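Local coordinates for putative Acetyltransferase (Pyrococcus horikoshii, PDB 3DDD), which binds coenzyme A and, as a member of the GNAT family, probably transfers an acyl group from it to an acceptor that is not identified, at residues D32-F37 with S52-S57; C199-G204 with A224-L229; D181-V186 with G281-A286. All blocks are in the same frame, centred on the assembly; numbering follows the deposited sequence.

Overall arrangement
The three contacts follow the two halves of a tandem GNAT-type chain. Contact 1 comes first, joining helices 30-41 and 47-60 in the half that binds coenzyme A. Contact 2 packs the end of strand 196-200 and the turn after it against helix 221-233 in the second GNAT domain, its centre about 31 Å from that of contact 1. Contact 3 lies near the centre of the molecule, about 17 Å from contact 1 and 18 Å from contact 2 between centres. It brings helix 184-192 to the loop after strand 279-281, so the chain between its segments contains contact 2. Its nearest atoms come within about 5 Å of contact 1, near where the coenzyme-A-binding half meets the second half.

Contact 1: residues D32-F37 with S52-S57; sequences DMVSIF and SSFEIS
Phe54 reaches out from helix 47-60 and sets the edge of its ring against the backbone of Met33 and Val34 and against Phe37 CB of helix 30-41, while the Met33 side chain and Val34 CG2 flank the ring on opposite sides of its plane. The two short segments run at 120° to each other, their axes 10.3 Å apart at the closest, and a phenylalanine is long and flat enough to bridge that gap. With chi1 at -75°, its CG lies anti to the carbonyl carbon, and the ring extends toward the other helix. Selenomethionine Met33 places CB 3.7 Å from Phe54 CD2, and its chain, bent at chi3, carries CE above the ring plane, near CD2 and CG. From the other side Val34 adds its CG2 branch, 3.8 Å from Phe54 CD2. The farther end of the ring, CZ, touches Phe37 CB at 3.6 Å. Here the two aromatics form an offset edge-to-face pair, the edge of Phe54 turned toward the face of Phe37, with planes at 85° and centroids 5.7 Å apart. Phe54 CE2 lies 3.5 Å from Met33 O, near the plane of the ring; that oxygen already accepts the helical bond from Phe37 N. Replaced by an alanine, Phe54 is likely to leave a gap between the two helices, with the Phe37 ring lacking its edge-on partner. In sequence the two helices fall between strands 21-24 and 65-70, the strand-helix-helix-strand opening of the GNAT fold. Around this cluster, Val34 and Phe37 also touch Val50 of helix 47-60, Phe37 stacks on Tyr41, the side chain of Phe37 is about 7 Å from bound coenzyme A, and Met33 packs on Leu67 of strand 65-70 and Met77 of strand 73-82.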
ATOM      1  N   ASP A  32      -2.940  17.655   8.248  1.00 34.04           N
ATOM      2  CA  ASP A  32      -3.071  18.113   6.869  1.00 33.27           C
ATOM      3  C   ASP A  32      -3.062  16.966   5.867  1.00 33.03           C
ATOM      4  O   ASP A  32      -3.832  16.966   4.909  1.00 34.41           O
ATOM      5  CB  ASP A  32      -1.973  19.139   6.524  1.00 33.60           C
ATOM      6  CG  ASP A  32      -2.143  20.444   7.275  1.00 37.25           C
ATOM      7  OD1 ASP A  32      -3.207  20.630   7.917  1.00 35.38           O
ATOM      8  OD2 ASP A  32      -1.235  21.296   7.194  1.00 45.84           O
HETATM    9  N   MSE A  33      -2.192  15.991   6.068  1.00 33.52           N
HETATM   10  CA  MSE A  33      -2.129  14.871   5.138  1.00 36.38           C
HETATM   11  C   MSE A  33      -3.484  14.179   5.149  1.00 35.99           C
HETATM   12  O   MSE A  33      -4.036  13.844   4.087  1.00 33.73           O
HETATM   13  CB  MSE A  33      -1.018  13.885   5.539  1.00 35.74           C
HETATM   14  CG  MSE A  33       0.373  14.472   5.418  1.00 39.81           C
HETATM   15 SE   MSE A  33       1.756  13.534   6.397  0.75 36.45          SE
HETATM   16  CE  MSE A  33       1.603  11.772   5.623  1.00 27.95           C
ATOM     17  N   VAL A  34      -4.003  13.949   6.357  1.00 33.81           N
ATOM     18  CA  VAL A  34      -5.286  13.283   6.531  1.00 33.34           C
ATOM     19  C   VAL A  34      -6.422  14.036   5.848  1.00 34.66           C
ATOM     20  O   VAL A  34      -7.287  13.427   5.211  1.00 36.59           O
ATOM     21  CB  VAL A  34      -5.636  13.066   8.013  1.00 33.92           C
ATOM     22  CG1 VAL A  34      -7.079  12.515   8.130  1.00 29.65           C
ATOM     23  CG2 VAL A  34      -4.633  12.066   8.676  1.00 30.67           C
ATOM     24  N   SER A  35      -6.417  15.360   5.968  1.00 35.75           N
ATOM     25  CA  SER A  35      -7.428  16.212   5.324  1.00 36.20           C
ATOM     26  C   SER A  35      -7.355  16.152   3.795  1.00 35.41           C
ATOM     27  O   SER A  35      -8.378  16.040   3.117  1.00 35.63           O
ATOM     28  CB  SER A  35      -7.254  17.658   5.778  1.00 36.85           C
ATOM     29  OG  SER A  35      -7.603  17.767   7.154  1.00 37.00           O
ATOM     30  N   ILE A  36      -6.143  16.202   3.258  1.00 34.41           N
ATOM     31  CA  ILE A  36      -5.951  16.024   1.826  1.00 34.90           C
ATOM     32  C   ILE A  36      -6.523  14.688   1.398  1.00 37.45           C
ATOM     33  O   ILE A  36      -7.271  14.616   0.396  1.00 38.89           O
ATOM     34  CB  ILE A  36      -4.479  16.101   1.390  1.00 32.99           C
ATOM     35  CG1 ILE A  36      -3.961  17.533   1.546  1.00 32.30           C
ATOM     36  CG2 ILE A  36      -4.354  15.677  -0.058  1.00 26.02           C
ATOM     37  CD1 ILE A  36      -2.526  17.615   1.894  1.00 25.01           C
ATOM     38  N   PHE A  37      -6.193  13.638   2.156  1.00 38.07           N
ATOM     39  CA  PHE A  37      -6.557  12.282   1.745  1.00 38.32           C
ATOM     40  C   PHE A  37      -8.075  12.086   1.741  1.00 38.46           C
ATOM     41  O   PHE A  37      -8.597  11.510   0.821  1.00 36.79           O
ATOM     42  CB  PHE A  37      -5.888  11.216   2.608  1.00 36.82           C
ATOM     43  CG  PHE A  37      -6.378   9.836   2.315  1.00 36.90           C
ATOM     44  CD1 PHE A  37      -5.784   9.073   1.335  1.00 39.80           C
ATOM     45  CD2 PHE A  37      -7.466   9.309   2.997  1.00 39.90           C
ATOM     46  CE1 PHE A  37      -6.244   7.794   1.057  1.00 40.56           C
ATOM     47  CE2 PHE A  37      -7.926   8.042   2.727  1.00 34.18           C
ATOM     48  CZ  PHE A  37      -7.325   7.283   1.762  1.00 38.54           C
ATOM     49  N   SER A  52      -3.922   7.089  11.898  1.00 44.76           N
ATOM     50  CA  SER A  52      -3.085   5.988  12.336  1.00 44.75           C
ATOM     51  C   SER A  52      -2.346   5.336  11.178  1.00 42.58           C
ATOM     52  O   SER A  52      -1.189   4.942  11.321  1.00 41.73           O
ATOM     53  CB  SER A  52      -3.926   4.971  13.098  1.00 46.68           C
ATOM     54  OG  SER A  52      -4.424   5.606  14.264  1.00 43.98           O
ATOM     55  N   SER A  53      -2.993   5.247  10.025  1.00 40.64           N
ATOM     56  CA  SER A  53      -2.345   4.670   8.853  1.00 40.01           C
ATOM     57  C   SER A  53      -1.135   5.515   8.438  1.00 38.90           C
ATOM     58  O   SER A  53      -0.097   4.987   8.104  1.00 42.25           O
ATOM     59  CB  SER A  53      -3.343   4.568   7.704  1.00 42.03           C
ATOM     60  OG  SER A  53      -2.805   3.828   6.634  1.00 47.41           O
ATOM     61  N   PHE A  54      -1.269   6.835   8.496  1.00 39.03           N
ATOM     62  CA  PHE A  54      -0.238   7.751   8.056  1.00 37.31           C
ATOM     63  C   PHE A  54       0.903   7.885   9.056  1.00 37.06           C
ATOM     64  O   PHE A  54       2.043   8.104   8.661  1.00 36.54           O
ATOM     65  CB  PHE A  54      -0.829   9.142   7.800  1.00 39.43           C
ATOM     66  CG  PHE A  54      -1.630   9.267   6.534  1.00 37.36           C
ATOM     67  CD1 PHE A  54      -1.754   8.212   5.630  1.00 39.84           C
ATOM     68  CD2 PHE A  54      -2.243  10.472   6.238  1.00 35.12           C
ATOM     69  CE1 PHE A  54      -2.476   8.363   4.459  1.00 46.20           C
ATOM     70  CE2 PHE A  54      -2.964  10.632   5.073  1.00 41.15           C
ATOM     71  CZ  PHE A  54      -3.063   9.599   4.167  1.00 37.90           C
ATOM     72  N   GLU A  55       0.607   7.772  10.346  1.00 36.26           N
ATOM     73  CA  GLU A  55       1.658   7.649  11.329  1.00 37.64           C
ATOM     74  C   GLU A  55       2.568   6.430  11.016  1.00 37.73           C
ATOM     75  O   GLU A  55       3.792   6.484  11.167  1.00 38.36           O
ATOM     76  CB  GLU A  55       1.049   7.553  12.730  1.00 37.20           C
ATOM     77  CG  GLU A  55       0.372   8.844  13.150  1.00 37.52           C
ATOM     78  CD  GLU A  55      -0.371   8.811  14.495  1.00 41.12           C
ATOM     79  OE1 GLU A  55      -0.547   7.757  15.129  1.00 43.37           O
ATOM     80  OE2 GLU A  55      -0.802   9.899  14.922  1.00 54.45           O
ATOM     81  N   ILE A  56       1.966   5.332  10.588  1.00 38.51           N
ATOM     82  CA  ILE A  56       2.716   4.125  10.218  1.00 39.24           C
ATOM     83  C   ILE A  56       3.565   4.401   8.977  1.00 40.00           C
ATOM     84  O   ILE A  56       4.736   4.067   8.940  1.00 43.60           O
ATOM     85  CB  ILE A  56       1.761   2.938   9.983  1.00 39.64           C
ATOM     86  CG1 ILE A  56       1.148   2.494  11.328  1.00 38.45           C
ATOM     87  CG2 ILE A  56       2.461   1.786   9.289  1.00 32.66           C
ATOM     88  CD1 ILE A  56      -0.044   1.541  11.168  1.00 38.61           C
ATOM     89  N   SER A  57       2.979   5.051   7.984  1.00 40.35           N
ATOM     90  CA  SER A  57       3.682   5.384   6.742  1.00 40.62           C
ATOM     91  C   SER A  57       4.944   6.202   6.998  1.00 40.32           C
ATOM     92  O   SER A  57       6.001   5.871   6.484  1.00 39.19           O
ATOM     93  CB  SER A  57       2.740   6.121   5.783  1.00 42.25           C
ATOM     94  OG  SER A  57       1.645   5.271   5.445  1.00 42.76           O
TER

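Contact 2: residues C199-G204 with A224-L229; sequences CAENEG and AEKILL
This is a strand-to-helix contact, apolar inside and flanked by a salt bridge: Ala200 and Gly204 meet Ile227, and Glu201 meets Lys226. It lies where antiparallel strands 196-200 and 204-209 join, with helix 221-233 packed across their turn. Ala200 turns its CB toward the helix and lies 3.8 Å from Ile227 CG1, so a small methyl lets the isoleucine come close. The terminal methyl of the same branch, CD1, settles 3.3 Å from Gly204 C; a side chain at this glycine would point toward the helix and be tightly placed against CD1. The hairpin carries a classic beta bulge, with Glu203 and Gly204 opposite the single residue Ala200, although the bond from Gly204 N to Ala200 O is weak.

Beside the apolar patch, the Glu201 and Lys226 side chains cross at about a right angle. Lys226 bends at chi3 (101°), turning its end to the carboxylate, and NZ donates to Glu201 OE2 at 2.9 Å, nearly in line with the C-O bond. Lys226 CD and CE are each 3.5 Å from Glu201 OE2. Arg222 forms a second salt bridge to Glu201 OE2. One carboxylate oxygen thus serves two basic groups, whose positive charges would be expected to favour the ionised form of the glutamate.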
ATOM      1  N   CYS A 199       0.050 -17.449  11.606  1.00 32.46           N
ATOM      2  CA  CYS A 199       0.958 -18.360  10.961  1.00 34.11           C
ATOM      3  C   CYS A 199       0.356 -19.757  10.964  1.00 35.27           C
ATOM      4  O   CYS A 199      -0.226 -20.181  11.961  1.00 34.48           O
ATOM      5  CB  CYS A 199       2.288 -18.386  11.730  1.00 37.84           C
ATOM      6  SG  CYS A 199       3.238 -16.793  11.754  1.00 37.21           S
ATOM      7  N   ALA A 200       0.507 -20.467   9.848  1.00 34.67           N
ATOM      8  CA  ALA A 200       0.018 -21.836   9.715  1.00 35.59           C
ATOM      9  C   ALA A 200       1.216 -22.681   9.416  1.00 40.05           C
ATOM     10  O   ALA A 200       1.949 -22.378   8.483  1.00 40.72           O
ATOM     11  CB  ALA A 200      -0.953 -21.956   8.586  1.00 32.95           C
ATOM     12  N   GLU A 201       1.417 -23.737  10.207  1.00 46.14           N
ATOM     13  CA  GLU A 201       2.479 -24.697   9.939  1.00 50.00           C
ATOM     14  C   GLU A 201       3.742 -23.818   9.847  1.00 48.97           C
ATOM     15  O   GLU A 201       3.864 -22.829  10.633  1.00 51.09           O
ATOM     16  CB  GLU A 201       2.079 -25.519   8.684  1.00 48.82           C
ATOM     17  CG  GLU A 201       0.840 -26.420   9.018  1.00 56.34           C
ATOM     18  CD  GLU A 201      -0.149 -26.731   7.865  1.00 56.49           C
ATOM     19  OE1 GLU A 201       0.303 -27.074   6.746  1.00 64.32           O
ATOM     20  OE2 GLU A 201      -1.393 -26.662   8.109  1.00 56.73           O
ATOM     21  N   ASN A 202       4.655 -24.120   8.928  1.00 45.59           N
ATOM     22  CA  ASN A 202       5.646 -23.108   8.534  1.00 43.79           C
ATOM     23  C   ASN A 202       5.525 -22.805   7.049  1.00 40.90           C
ATOM     24  O   ASN A 202       6.523 -22.623   6.355  1.00 40.82           O
ATOM     25  CB  ASN A 202       7.067 -23.560   8.873  1.00 46.00           C
ATOM     26  CG  ASN A 202       7.371 -23.496  10.369  1.00 55.33           C
ATOM     27  OD1 ASN A 202       6.457 -23.435  11.205  1.00 57.59           O
ATOM     28  ND2 ASN A 202       8.669 -23.514  10.711  1.00 61.11           N
ATOM     29  N   GLU A 203       4.284 -22.739   6.572  1.00 39.82           N
ATOM     30  CA  GLU A 203       3.973 -22.690   5.140  1.00 40.30           C
ATOM     31  C   GLU A 203       3.156 -21.469   4.747  1.00 36.60           C
ATOM     32  O   GLU A 203       2.820 -21.307   3.581  1.00 33.97           O
ATOM     33  CB  GLU A 203       3.167 -23.928   4.729  1.00 40.97           C
ATOM     34  CG  GLU A 203       3.863 -25.290   4.840  1.00 49.88           C
ATOM     35  CD  GLU A 203       2.900 -26.436   4.486  1.00 48.11           C
ATOM     36  OE1 GLU A 203       1.997 -26.224   3.630  1.00 59.87           O
ATOM     37  OE2 GLU A 203       3.042 -27.540   5.060  1.00 63.23           O
ATOM     38  N   GLY A 204       2.802 -20.616   5.705  1.00 35.71           N
ATOM     39  CA  GLY A 204       2.066 -19.430   5.349  1.00 33.84           C
ATOM     40  C   GLY A 204       1.833 -18.493   6.493  1.00 33.02           C
ATOM     41  O   GLY A 204       1.949 -18.884   7.636  1.00 32.64           O
ATOM     42  N   ALA A 224      -3.422 -21.162   2.817  1.00 33.56           N
ATOM     43  CA  ALA A 224      -4.005 -19.793   2.684  1.00 32.17           C
ATOM     44  C   ALA A 224      -5.426 -19.774   3.224  1.00 34.19           C
ATOM     45  O   ALA A 224      -5.808 -18.829   3.936  1.00 35.10           O
ATOM     46  CB  ALA A 224      -3.995 -19.295   1.252  1.00 30.48           C
ATOM     47  N   GLU A 225      -6.219 -20.799   2.897  1.00 33.65           N
ATOM     48  CA  GLU A 225      -7.589 -20.853   3.415  1.00 37.05           C
ATOM     49  C   GLU A 225      -7.630 -20.885   4.945  1.00 35.99           C
ATOM     50  O   GLU A 225      -8.383 -20.126   5.533  1.00 35.73           O
ATOM     51  CB  GLU A 225      -8.372 -22.022   2.839  1.00 35.96           C
ATOM     52  CG  GLU A 225      -9.819 -22.042   3.304  1.00 38.37           C
ATOM     53  CD  GLU A 225     -10.537 -23.299   2.883  1.00 40.28           C
ATOM     54  OE1 GLU A 225     -11.109 -23.316   1.776  1.00 37.78           O
ATOM     55  OE2 GLU A 225     -10.524 -24.270   3.667  1.00 52.81           O
ATOM     56  N   LYS A 226      -6.842 -21.763   5.573  1.00 37.87           N
ATOM     57  CA  LYS A 226      -6.769 -21.851   7.048  1.00 38.60           C
ATOM     58  C   LYS A 226      -6.515 -20.467   7.629  1.00 34.71           C
ATOM     59  O   LYS A 226      -7.171 -20.049   8.582  1.00 34.15           O
ATOM     60  CB  LYS A 226      -5.604 -22.731   7.551  1.00 37.00           C
ATOM     61  CG  LYS A 226      -5.588 -24.158   7.123  1.00 48.11           C
ATOM     62  CD  LYS A 226      -4.356 -24.904   7.707  1.00 43.24           C
ATOM     63  CE  LYS A 226      -4.714 -25.744   8.924  1.00 47.25           C
ATOM     64  NZ  LYS A 226      -3.553 -25.894   9.838  1.00 52.46           N
ATOM     65  N   ILE A 227      -5.521 -19.769   7.081  1.00 33.37           N
ATOM     66  CA  ILE A 227      -5.180 -18.438   7.602  1.00 32.13           C
ATOM     67  C   ILE A 227      -6.368 -17.485   7.380  1.00 31.68           C
ATOM     68  O   ILE A 227      -6.793 -16.787   8.298  1.00 30.39           O
ATOM     69  CB  ILE A 227      -3.882 -17.893   7.002  1.00 34.47           C
ATOM     70  CG1 ILE A 227      -2.705 -18.791   7.392  1.00 33.90           C
ATOM     71  CG2 ILE A 227      -3.632 -16.425   7.439  1.00 29.15           C
ATOM     72  CD1 ILE A 227      -1.485 -18.591   6.490  1.00 31.14           C
ATOM     73  N   LEU A 228      -6.949 -17.497   6.182  1.00 31.94           N
ATOM     74  CA  LEU A 228      -8.001 -16.540   5.903  1.00 34.47           C
ATOM     75  C   LEU A 228      -9.218 -16.750   6.808  1.00 35.67           C
ATOM     76  O   LEU A 228      -9.797 -15.778   7.283  1.00 38.59           O
ATOM     77  CB  LEU A 228      -8.369 -16.519   4.423  1.00 33.88           C
ATOM     78  CG  LEU A 228      -9.218 -15.335   3.976  1.00 36.54           C
ATOM     79  CD1 LEU A 228      -8.666 -14.018   4.478  1.00 24.61           C
ATOM     80  CD2 LEU A 228      -9.387 -15.353   2.458  1.00 36.54           C
ATOM     81  N   LEU A 229      -9.590 -18.002   7.062  1.00 34.71           N
ATOM     82  CA  LEU A 229     -10.715 -18.298   7.961  1.00 32.30           C
ATOM     83  C   LEU A 229     -10.472 -17.754   9.372  1.00 29.84           C
ATOM     84  O   LEU A 229     -11.375 -17.194   9.971  1.00 32.15           O
ATOM     85  CB  LEU A 229     -10.993 -19.811   8.047  1.00 30.42           C
ATOM     86  CG  LEU A 229     -11.524 -20.580   6.845  1.00 28.16           C
ATOM     87  CD1 LEU A 229     -11.461 -22.086   7.185  1.00 35.08           C
ATOM     88  CD2 LEU A 229     -12.934 -20.192   6.469  1.00 29.26           C
TER

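Contact 3: residues D181-V186 with G281-A286; sequences DDRIRV and GILAYA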
ATOM      1  N   ASP A 181      11.338  -8.879  -2.304  1.00 34.48           N
ATOM      2  CA  ASP A 181      12.122  -7.859  -1.625  1.00 35.17           C
ATOM      3  C   ASP A 181      11.853  -7.910  -0.148  1.00 34.19           C
ATOM      4  O   ASP A 181      11.002  -8.693   0.302  1.00 32.64           O
ATOM      5  CB  ASP A 181      11.785  -6.464  -2.187  1.00 39.97           C
ATOM      6  CG  ASP A 181      12.964  -5.505  -2.161  1.00 33.26           C
ATOM      7  OD1 ASP A 181      13.705  -5.459  -1.172  1.00 35.76           O
ATOM      8  OD2 ASP A 181      13.137  -4.771  -3.137  1.00 39.25           O
ATOM      9  N   ASP A 182      12.587  -7.064   0.592  1.00 34.98           N
ATOM     10  CA  ASP A 182      12.531  -6.991   2.043  1.00 34.91           C
ATOM     11  C   ASP A 182      11.647  -5.827   2.484  1.00 36.68           C
ATOM     12  O   ASP A 182      12.031  -4.651   2.328  1.00 36.87           O
ATOM     13  CB  ASP A 182      13.954  -6.860   2.623  1.00 34.00           C
ATOM     14  CG  ASP A 182      13.973  -6.708   4.156  1.00 37.93           C
ATOM     15  OD1 ASP A 182      12.899  -6.553   4.776  1.00 33.23           O
ATOM     16  OD2 ASP A 182      15.078  -6.713   4.744  1.00 44.79           O
ATOM     17  N   ARG A 183      10.468  -6.164   3.028  1.00 36.60           N
ATOM     18  CA  ARG A 183       9.542  -5.174   3.607  1.00 36.07           C
ATOM     19  C   ARG A 183       9.194  -5.499   5.065  1.00 35.18           C
ATOM     20  O   ARG A 183       8.151  -5.116   5.564  1.00 37.69           O
ATOM     21  CB  ARG A 183       8.250  -5.102   2.800  1.00 39.50           C
ATOM     22  CG  ARG A 183       7.596  -6.473   2.608  1.00 38.31           C
ATOM     23  CD  ARG A 183       6.136  -6.416   2.527  1.00 38.22           C
ATOM     24  NE  ARG A 183       5.661  -7.701   2.069  1.00 40.96           N
ATOM     25  CZ  ARG A 183       4.660  -7.902   1.227  1.00 32.14           C
ATOM     26  NH1 ARG A 183       3.926  -6.913   0.820  1.00 37.04           N
ATOM     27  NH2 ARG A 183       4.357  -9.143   0.852  1.00 35.35           N
ATOM     28  N   ILE A 184      10.090  -6.176   5.760  1.00 34.85           N
ATOM     29  CA  ILE A 184       9.824  -6.637   7.110  1.00 34.25           C
ATOM     30  C   ILE A 184       9.598  -5.460   8.048  1.00 36.42           C
ATOM     31  O   ILE A 184       8.855  -5.583   9.028  1.00 37.34           O
ATOM     32  CB  ILE A 184      10.986  -7.536   7.608  1.00 34.89           C
ATOM     33  CG1 ILE A 184      11.032  -8.826   6.784  1.00 30.46           C
ATOM     34  CG2 ILE A 184      10.893  -7.818   9.154  1.00 32.99           C
ATOM     35  CD1 ILE A 184       9.677  -9.551   6.606  1.00 32.50           C
ATOM     36  N   ARG A 185      10.234  -4.325   7.763  1.00 36.69           N
ATOM     37  CA  ARG A 185      10.075  -3.136   8.608  1.00 36.86           C
ATOM     38  C   ARG A 185       8.656  -2.582   8.549  1.00 34.35           C
ATOM     39  O   ARG A 185       8.172  -1.979   9.476  1.00 38.34           O
ATOM     40  CB  ARG A 185      11.130  -2.075   8.278  1.00 36.00           C
ATOM     41  CG  ARG A 185      10.874  -1.263   7.033  1.00 34.15           C
ATOM     42  CD  ARG A 185      11.874  -0.092   6.989  1.00 38.32           C
ATOM     43  NE  ARG A 185      11.415   0.959   6.103  1.00 35.22           N
ATOM     44  CZ  ARG A 185      11.485   0.899   4.776  1.00 38.37           C
ATOM     45  NH1 ARG A 185      12.015  -0.151   4.179  1.00 40.10           N
ATOM     46  NH2 ARG A 185      10.999   1.894   4.031  1.00 36.36           N
ATOM     47  N   VAL A 186       7.968  -2.836   7.456  1.00 35.45           N
ATOM     48  CA  VAL A 186       6.576  -2.453   7.325  1.00 33.09           C
ATOM     49  C   VAL A 186       5.694  -3.358   8.206  1.00 34.89           C
ATOM     50  O   VAL A 186       4.880  -2.875   9.013  1.00 33.33           O
ATOM     51  CB  VAL A 186       6.165  -2.477   5.822  1.00 31.70           C
ATOM     52  CG1 VAL A 186       4.768  -1.937   5.633  1.00 32.79           C
ATOM     53  CG2 VAL A 186       7.150  -1.609   5.051  1.00 26.23           C
ATOM     54  N   GLY A 281      -2.627 -11.876  -0.905  1.00 33.79           N
ATOM     55  CA  GLY A 281      -3.142 -10.597  -0.474  1.00 36.07           C
ATOM     56  C   GLY A 281      -1.982  -9.636  -0.325  1.00 35.00           C
ATOM     57  O   GLY A 281      -1.036  -9.889   0.437  1.00 35.59           O
ATOM     58  N   ILE A 282      -2.033  -8.530  -1.058  1.00 33.68           N
ATOM     59  CA  ILE A 282      -0.969  -7.554  -0.969  1.00 31.73           C
ATOM     60  C   ILE A 282      -1.080  -6.848   0.380  1.00 32.75           C
ATOM     61  O   ILE A 282      -2.136  -6.845   1.025  1.00 34.31           O
ATOM     62  CB  ILE A 282      -0.943  -6.570  -2.190  1.00 29.87           C
ATOM     63  CG1 ILE A 282      -2.053  -5.530  -2.140  1.00 34.81           C
ATOM     64  CG2 ILE A 282      -0.996  -7.316  -3.532  1.00 30.37           C
ATOM     65  CD1 ILE A 282      -1.826  -4.407  -3.164  1.00 31.88           C
ATOM     66  N   LEU A 283       0.009  -6.234   0.805  1.00 34.46           N
ATOM     67  CA  LEU A 283       0.017  -5.486   2.058  1.00 34.05           C
ATOM     68  C   LEU A 283      -0.948  -4.298   1.992  1.00 33.34           C
ATOM     69  O   LEU A 283      -1.842  -4.197   2.800  1.00 30.10           O
ATOM     70  CB  LEU A 283       1.452  -5.049   2.419  1.00 34.60           C
ATOM     71  CG  LEU A 283       1.626  -4.607   3.897  1.00 35.46           C
ATOM     72  CD1 LEU A 283       3.053  -4.858   4.418  1.00 36.55           C
ATOM     73  CD2 LEU A 283       1.264  -3.152   4.059  1.00 27.07           C
ATOM     74  N   ALA A 284      -0.756  -3.413   1.016  1.00 33.37           N
ATOM     75  CA  ALA A 284      -1.586  -2.194   0.852  1.00 32.34           C
ATOM     76  C   ALA A 284      -1.305  -1.671  -0.517  1.00 30.11           C
ATOM     77  O   ALA A 284      -0.220  -1.867  -1.014  1.00 32.15           O
ATOM     78  CB  ALA A 284      -1.242  -1.120   1.892  1.00 31.91           C
ATOM     79  N   TYR A 285      -2.265  -1.015  -1.157  1.00 32.50           N
ATOM     80  CA  TYR A 285      -1.989  -0.361  -2.450  1.00 32.26           C
ATOM     81  C   TYR A 285      -0.814   0.669  -2.332  1.00 34.47           C
ATOM     82  O   TYR A 285      -0.006   0.817  -3.250  1.00 34.97           O
ATOM     83  CB  TYR A 285      -3.220   0.343  -2.966  1.00 33.25           C
ATOM     84  CG  TYR A 285      -4.336  -0.491  -3.564  1.00 29.72           C
ATOM     85  CD1 TYR A 285      -4.084  -1.522  -4.466  1.00 35.20           C
ATOM     86  CD2 TYR A 285      -5.666  -0.206  -3.261  1.00 35.74           C
ATOM     87  CE1 TYR A 285      -5.121  -2.239  -5.067  1.00 38.41           C
ATOM     88  CE2 TYR A 285      -6.733  -0.934  -3.851  1.00 39.60           C
ATOM     89  CZ  TYR A 285      -6.453  -1.949  -4.745  1.00 32.13           C
ATOM     90  OH  TYR A 285      -7.486  -2.653  -5.334  1.00 33.83           O
ATOM     91  N   ALA A 286      -0.689   1.316  -1.179  1.00 33.68           N
ATOM     92  CA  ALA A 286       0.381   2.290  -0.936  1.00 33.02           C
ATOM     93  C   ALA A 286       1.795   1.699  -0.883  1.00 36.36           C
ATOM     94  O   ALA A 286       2.795   2.384  -1.234  1.00 37.34           O
ATOM     95  CB  ALA A 286       0.105   3.016   0.324  1.00 33.44           C
TER
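Leu283 fits between Arg183 and Val186, touching the first with its CB and CD1 and the second with its two methyl groups. The closer approach to Val186 is from Leu283 CD1 to Val186 CG1, at 3.6 Å, with Leu283 CD2 4.0 Å from the same methyl. Two branched apolar side chains suit this place, since their branched ends give compact methyl-to-methyl contact. A chi1 of -164° swings Leu283 CG away from its own backbone N and toward the helix.

Arg183 and Leu283 run past each other head to tail. Arg183 NH1 comes 3.5 Å from Leu283 CB, obliquely to the guanidinium, and Arg183 CD lies 3.9 Å from Leu283 CD1. Arg183 thus offers CD, and beyond it NH1, to the leucine and still carries a charged end onward. That end is held by others: NE forms a salt bridge with Asp175, NH1 bonds to Tyr279 OH, and the group makes a cation-pi contact with Phe179.

Behind these side chains, the backbone at the start of helix 184-192 is helped into place by nearby carboxylates. Asp182 OD1 accepts from Ile184 N at 3.0 Å, with an N-H...O angle of 169°, while Asp181 OD1 receives Asp182 N on its anti lone pair. The Asp181 carboxylate also accepts from the backbone N atoms of Asn84 and Lys85. Val186 N bonds to Arg183 O, the first turn of the helix.

The arrangement is an Asx turn leading into a helix whose N-cap position is Arg183, joined through one leucine to the loop following strand 279-281.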